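Long-range contact in ATP phosphoribosyltransferase regulatory subunit (Thermotoga maritima, PDB 1USY), which is probably required for the first step of histidine biosynthesis and may allow feedback regulation of ATP phosphoribosyltransferase by histidine: residues B[183-197]-B[213-226]. Sequence-based numbering, arbitrary orientation.
With HIS (histidine), chain M.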
loop_
_atom_site.group_PDB
_atom_site.type_symbol
_atom_site.label_atom_id
_atom_site.label_comp_id
_atom_site.label_asym_id
_atom_site.label_seq_id
_atom_site.Cartn_x
_atom_site.Cartn_y
_atom_site.Cartn_z
ATOM N N SER B 183 31.185 -34.549 -11.265
ATOM C CA SER B 183 30.709 -33.239 -11.663
ATOM C C SER B 183 31.898 -32.264 -11.687
ATOM O O SER B 183 31.796 -31.164 -12.273
ATOM C CB SER B 183 29.609 -32.770 -10.693
ATOM O OG SER B 183 30.170 -32.033 -9.601
ATOM N N ILE B 184 33.006 -32.652 -11.039
ATOM C CA ILE B 184 34.234 -31.878 -11.146
ATOM C C ILE B 184 35.170 -32.366 -12.252
ATOM O O ILE B 184 35.653 -31.556 -13.052
ATOM C CB ILE B 184 35.025 -31.767 -9.799
ATOM C CG1 ILE B 184 34.245 -30.953 -8.759
ATOM C CG2 ILE B 184 36.342 -30.994 -10.021
ATOM C CD1 ILE B 184 34.173 -31.621 -7.436
ATOM N N TYR B 185 35.442 -33.676 -12.269
ATOM C CA TYR B 185 36.524 -34.252 -13.077
ATOM C C TYR B 185 36.128 -35.013 -14.327
ATOM O O TYR B 185 36.970 -35.151 -15.212
ATOM C CB TYR B 185 37.341 -35.208 -12.243
ATOM C CG TYR B 185 38.126 -34.534 -11.162
ATOM C CD1 TYR B 185 37.774 -34.724 -9.803
ATOM C CD2 TYR B 185 39.203 -33.695 -11.476
ATOM C CE1 TYR B 185 38.502 -34.096 -8.770
ATOM C CE2 TYR B 185 39.945 -33.070 -10.467
ATOM C CZ TYR B 185 39.603 -33.289 -9.114
ATOM O OH TYR B 185 40.311 -32.674 -8.106
ATOM N N ARG B 186 34.889 -35.525 -14.391
ATOM C CA ARG B 186 34.454 -36.299 -15.561
ATOM C C ARG B 186 33.092 -35.893 -16.100
ATOM O O ARG B 186 32.161 -36.713 -16.183
ATOM C CB ARG B 186 34.498 -37.830 -15.334
ATOM C CG ARG B 186 35.060 -38.369 -14.036
ATOM C CD ARG B 186 35.880 -39.653 -14.206
ATOM N NE ARG B 186 37.284 -39.277 -14.241
ATOM C CZ ARG B 186 38.281 -39.827 -14.959
ATOM N NH1 ARG B 186 38.128 -40.892 -15.788
ATOM N NH2 ARG B 186 39.476 -39.285 -14.809
ATOM N N ARG B 187 33.016 -34.634 -16.515
ATOM C CA ARG B 187 31.794 -33.986 -16.973
ATOM C C ARG B 187 31.518 -34.220 -18.461
ATOM O O ARG B 187 30.461 -33.871 -18.982
ATOM C CB ARG B 187 31.871 -32.466 -16.680
ATOM C CG ARG B 187 32.231 -32.135 -15.255
ATOM C CD ARG B 187 32.589 -30.672 -15.015
ATOM N NE ARG B 187 31.772 -29.739 -15.768
ATOM C CZ ARG B 187 30.670 -29.164 -15.306
ATOM N NH1 ARG B 187 30.219 -29.466 -14.080
ATOM N NH2 ARG B 187 29.995 -28.309 -16.079
ATOM N N SER B 188 32.490 -34.782 -19.141
ATOM C CA SER B 188 32.337 -35.211 -20.521
ATOM C C SER B 188 31.233 -36.288 -20.651
ATOM O O SER B 188 31.225 -37.255 -19.875
ATOM C CB SER B 188 33.679 -35.798 -20.989
ATOM O OG SER B 188 34.039 -35.232 -22.224
ATOM N N PRO B 189 30.332 -36.155 -21.641
ATOM C CA PRO B 189 29.224 -37.109 -21.825
ATOM C C PRO B 189 29.727 -38.536 -21.999
ATOM O O PRO B 189 29.017 -39.515 -21.723
ATOM C CB PRO B 189 28.557 -36.641 -23.124
ATOM C CG PRO B 189 28.928 -35.198 -23.252
ATOM C CD PRO B 189 30.313 -35.078 -22.657
ATOM N N GLU B 190 30.965 -38.647 -22.452
ATOM C CA GLU B 190 31.550 -39.929 -22.763
ATOM C C GLU B 190 31.548 -40.785 -21.506
ATOM O O GLU B 190 31.404 -42.001 -21.593
ATOM C CB GLU B 190 32.946 -39.730 -23.373
ATOM C CG GLU B 190 32.928 -39.044 -24.769
ATOM C CD GLU B 190 32.633 -37.522 -24.764
ATOM O OE1 GLU B 190 32.525 -36.909 -25.867
ATOM O OE2 GLU B 190 32.496 -36.914 -23.672
ATOM N N HIS B 191 31.617 -40.132 -20.341
ATOM C CA HIS B 191 31.686 -40.838 -19.051
ATOM C C HIS B 191 30.341 -41.388 -18.634
ATOM O O HIS B 191 30.258 -42.115 -17.647
ATOM C CB HIS B 191 32.186 -39.937 -17.914
ATOM C CG HIS B 191 33.613 -39.493 -18.050
ATOM N ND1 HIS B 191 33.962 -38.280 -18.618
ATOM C CD2 HIS B 191 34.773 -40.076 -17.650
ATOM C CE1 HIS B 191 35.280 -38.150 -18.578
ATOM N NE2 HIS B 191 35.793 -39.220 -17.991
ATOM N N LEU B 192 29.281 -41.020 -19.355
ATOM C CA LEU B 192 27.920 -41.442 -18.970
ATOM C C LEU B 192 27.727 -42.969 -18.845
ATOM O O LEU B 192 26.849 -43.412 -18.122
ATOM C CB LEU B 192 26.860 -40.868 -19.904
ATOM C CG LEU B 192 26.461 -39.410 -19.762
ATOM C CD1 LEU B 192 25.829 -38.952 -21.079
ATOM C CD2 LEU B 192 25.485 -39.220 -18.591
ATOM N N LYS B 193 28.540 -43.757 -19.540
ATOM C CA LYS B 193 28.491 -45.225 -19.417
ATOM C C LYS B 193 29.203 -45.757 -18.140
ATOM O O LYS B 193 28.784 -46.755 -17.556
ATOM C CB LYS B 193 29.077 -45.879 -20.658
ATOM C CG LYS B 193 28.197 -45.795 -21.864
ATOM C CD LYS B 193 28.483 -46.972 -22.800
ATOM C CE LYS B 193 27.290 -47.950 -22.893
ATOM N NZ LYS B 193 27.097 -48.515 -24.273
ATOM N N THR B 194 30.285 -45.099 -17.742
ATOM C CA THR B 194 30.931 -45.309 -16.445
ATOM C C THR B 194 29.952 -45.121 -15.262
ATOM O O THR B 194 30.141 -45.701 -14.188
ATOM C CB THR B 194 32.109 -44.276 -16.283
ATOM O OG1 THR B 194 32.899 -44.242 -17.479
ATOM C CG2 THR B 194 33.110 -44.683 -15.173
ATOM N N MET B 195 28.925 -44.293 -15.455
ATOM C CA MET B 195 28.097 -43.836 -14.336
ATOM C C MET B 195 27.012 -44.852 -13.975
ATOM O O MET B 195 26.380 -45.431 -14.858
ATOM C CB MET B 195 27.487 -42.471 -14.637
ATOM C CG MET B 195 28.506 -41.344 -14.869
ATOM S SD MET B 195 27.836 -39.683 -14.702
ATOM C CE MET B 195 28.416 -38.933 -16.178
ATOM N N ASP B 196 26.847 -45.079 -12.668
ATOM C CA ASP B 196 25.772 -45.875 -12.093
ATOM C C ASP B 196 24.548 -44.982 -12.052
ATOM O O ASP B 196 24.480 -44.062 -11.220
ATOM C CB ASP B 196 26.165 -46.322 -10.677
ATOM C CG ASP B 196 24.976 -46.847 -9.839
ATOM O OD1 ASP B 196 25.058 -46.763 -8.587
ATOM O OD2 ASP B 196 23.936 -47.372 -10.324
ATOM N N LEU B 197 23.593 -45.240 -12.952
ATOM C CA LEU B 197 22.449 -44.353 -13.152
ATOM C C LEU B 197 21.206 -45.100 -13.596
ATOM O O LEU B 197 21.292 -45.980 -14.444
ATOM C CB LEU B 197 22.786 -43.304 -14.214
ATOM C CG LEU B 197 23.623 -42.076 -13.839
ATOM C CD1 LEU B 197 23.751 -41.194 -15.061
ATOM C CD2 LEU B 197 23.041 -41.281 -12.678
ATOM N N GLN B 213 26.055 -32.278 -28.939
ATOM C CA GLN B 213 27.438 -32.461 -29.428
ATOM C C GLN B 213 27.511 -32.484 -30.963
ATOM O O GLN B 213 28.368 -31.834 -31.577
ATOM C CB GLN B 213 28.030 -33.768 -28.908
ATOM C CG GLN B 213 29.112 -33.536 -27.850
ATOM C CD GLN B 213 29.578 -34.823 -27.178
ATOM O OE1 GLN B 213 29.086 -35.902 -27.510
ATOM N NE2 GLN B 213 30.509 -34.774 -26.242
ATOM N N GLU B 214 26.621 -33.223 -31.590
ATOM C CA GLU B 214 26.636 -33.315 -33.054
ATOM C C GLU B 214 26.323 -31.983 -33.749
ATOM O O GLU B 214 27.026 -31.572 -34.681
ATOM C CB GLU B 214 25.611 -34.273 -33.616
ATOM N N LYS B 215 25.269 -31.343 -33.280
ATOM C CA LYS B 215 24.780 -30.072 -33.858
ATOM C C LYS B 215 25.614 -28.868 -33.402
ATOM O O LYS B 215 25.727 -27.862 -34.136
ATOM C CB LYS B 215 23.334 -29.846 -33.437
ATOM C CG LYS B 215 22.669 -28.718 -34.207
ATOM C CD LYS B 215 21.548 -29.189 -35.126
ATOM C CE LYS B 215 21.062 -28.073 -36.035
ATOM N NZ LYS B 215 21.735 -26.794 -35.756
ATOM N N PHE B 216 26.239 -28.825 -32.244
ATOM C CA PHE B 216 27.046 -27.679 -31.807
ATOM C C PHE B 216 28.490 -28.052 -31.481
ATOM O O PHE B 216 28.832 -28.242 -30.320
ATOM C CB PHE B 216 26.379 -26.997 -30.610
ATOM C CG PHE B 216 24.981 -26.596 -30.882
ATOM C CD1 PHE B 216 23.933 -27.364 -30.420
ATOM C CD2 PHE B 216 24.710 -25.462 -31.629
ATOM C CE1 PHE B 216 22.618 -26.982 -30.664
ATOM C CE2 PHE B 216 23.408 -25.080 -31.881
ATOM C CZ PHE B 216 22.359 -25.846 -31.401
ATOM N N PRO B 217 29.343 -28.163 -32.497
ATOM C CA PRO B 217 30.732 -28.611 -32.274
ATOM C C PRO B 217 31.667 -27.568 -31.627
ATOM O O PRO B 217 32.814 -27.924 -31.306
ATOM C CB PRO B 217 31.221 -28.983 -33.683
ATOM C CG PRO B 217 30.315 -28.207 -34.642
ATOM C CD PRO B 217 29.037 -27.921 -33.927
ATOM N N THR B 218 31.203 -26.326 -31.452
ATOM C CA THR B 218 31.984 -25.278 -30.786
ATOM C C THR B 218 31.461 -24.953 -29.378
ATOM O O THR B 218 31.943 -24.003 -28.738
ATOM C CB THR B 218 32.020 -23.965 -31.618
ATOM O OG1 THR B 218 30.724 -23.332 -31.587
ATOM C CG2 THR B 218 32.353 -24.219 -33.117
ATOM N N VAL B 219 30.464 -25.688 -28.893
ATOM C CA VAL B 219 30.130 -25.543 -27.477
ATOM C C VAL B 219 30.650 -26.778 -26.751
ATOM O O VAL B 219 30.721 -27.838 -27.314
ATOM C CB VAL B 219 28.597 -25.256 -27.158
ATOM C CG1 VAL B 219 27.880 -24.501 -28.290
ATOM C CG2 VAL B 219 27.848 -26.528 -26.838
ATOM N N SER B 220 31.031 -26.610 -25.505
ATOM C CA SER B 220 31.421 -27.706 -24.645
ATOM C C SER B 220 30.168 -28.187 -23.879
ATOM O O SER B 220 29.627 -27.472 -23.032
ATOM C CB SER B 220 32.514 -27.206 -23.696
ATOM O OG SER B 220 32.984 -28.228 -22.864
ATOM N N VAL B 221 29.672 -29.377 -24.229
ATOM C CA VAL B 221 28.545 -29.972 -23.509
ATOM C C VAL B 221 29.046 -30.781 -22.332
ATOM O O VAL B 221 29.823 -31.717 -22.520
ATOM C CB VAL B 221 27.593 -30.849 -24.406
ATOM C CG1 VAL B 221 26.887 -29.985 -25.420
ATOM C CG2 VAL B 221 28.352 -31.915 -25.142
ATOM N N GLU B 222 28.618 -30.417 -21.123
ATOM C CA GLU B 222 29.076 -31.157 -19.952
ATOM C C GLU B 222 27.949 -31.651 -19.053
ATOM O O GLU B 222 26.821 -31.183 -19.101
ATOM C CB GLU B 222 30.163 -30.416 -19.149
ATOM C CG GLU B 222 30.437 -29.016 -19.604
ATOM C CD GLU B 222 31.796 -28.483 -19.215
ATOM O OE1 GLU B 222 32.657 -28.383 -20.110
ATOM O OE2 GLU B 222 31.979 -28.085 -18.043
ATOM N N ILE B 223 28.272 -32.622 -18.243
ATOM C CA ILE B 223 27.279 -33.310 -17.482
ATOM C C ILE B 223 27.538 -33.043 -16.021
ATOM O O ILE B 223 28.658 -33.211 -15.558
ATOM C CB ILE B 223 27.396 -34.807 -17.778
ATOM C CG1 ILE B 223 27.092 -35.108 -19.269
ATOM C CG2 ILE B 223 26.571 -35.593 -16.767
ATOM C CD1 ILE B 223 25.604 -35.332 -19.635
ATOM N N ASP B 224 26.519 -32.599 -15.302
ATOM C CA ASP B 224 26.656 -32.271 -13.862
ATOM C C ASP B 224 25.349 -32.552 -13.130
ATOM O O ASP B 224 24.346 -31.905 -13.352
ATOM C CB ASP B 224 27.041 -30.804 -13.670
ATOM C CG ASP B 224 27.244 -30.432 -12.196
ATOM O OD1 ASP B 224 26.520 -30.970 -11.292
ATOM O OD2 ASP B 224 28.120 -29.595 -11.866
ATOM N N LEU B 225 25.395 -33.540 -12.258
ATOM C CA LEU B 225 24.225 -34.059 -11.563
ATOM C C LEU B 225 24.066 -33.501 -10.131
ATOM O O LEU B 225 23.292 -34.053 -9.322
ATOM C CB LEU B 225 24.334 -35.566 -11.511
ATOM C CG LEU B 225 24.059 -36.416 -12.762
ATOM C CD1 LEU B 225 23.838 -35.634 -14.068
ATOM C CD2 LEU B 225 25.194 -37.409 -12.928
ATOM N N THR B 226 24.891 -32.485 -9.825
ATOM C CA THR B 226 24.593 -31.847 -8.550
ATOM C C THR B 226 23.364 -30.928 -8.763
ATOM O O THR B 226 22.545 -31.161 -9.640
ATOM C CB THR B 226 25.855 -31.088 -8.076
ATOM O OG1 THR B 226 26.259 -30.130 -9.037
ATOM C CG2 THR B 226 27.054 -32.024 -7.853
HETATM C CA HIS M . 34.777 -29.198 -5.478
HETATM C C HIS M . 34.247 -30.067 -4.332
HETATM C CB HIS M . 36.172 -28.604 -5.142
HETATM C CG HIS M . 37.278 -29.619 -5.082
HETATM N ND1 HIS M . 37.065 -30.952 -4.793
HETATM C CD2 HIS M . 38.613 -29.488 -5.263
HETATM C CE1 HIS M . 38.216 -31.596 -4.813
HETATM N NE2 HIS M . 39.171 -30.730 -5.098
#
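Two nitrogens of one buried arginine, Arg187 NE and NH2, grip a single carboxylate oxygen side-on; NH2 lies 2.8 Å from Glu222 OE2. Arg187 thereby joins the loop after helix 174-185 to strand 220-223, an outermost strand, within this chain, of the mixed sheet of a class-II aminoacyl-tRNA synthetase fold. Glu222 OE2 takes NH2 on its anti lone pair and NE from above the carboxylate plane. The guanidinium and this carboxylate are turned 64° apart. A bend at chi3 (38°) in the Arg187 side chain turns the guanidinium toward the strand, where NH1 forms a salt bridge to Asp224 OD2 at 3.1 Å, though the hydrogen bond in it is weak. Further salt bridges join Glu128 to Arg187 NH2 and Lys157 to Asp224 OD2. A leucine here would probably leave the Glu222 carboxylate without this positive mate and Asp224 with Lys157 but not the arginine. The backbone is tied too, Ile223 N donating to Arg187 O at 2.6 Å. Alongside this polar group, Ile223 CD1 meets both methyls of Leu192, and its CG2 touches Met195 CE. Pro189 CG packs on Val221 CG2. Gln213 NE2 donates to Glu190 OE1 at 3.0 Å. Ile184 and Tyr185, on the helix end, line the pocket of bound histidine, as does Lys157. Asp224 OD1 accepts from Thr226 N at 2.7 Å, closing an Asx turn. Thr226 CG2 rests against Ser183 OG, which bonds Ile180 O.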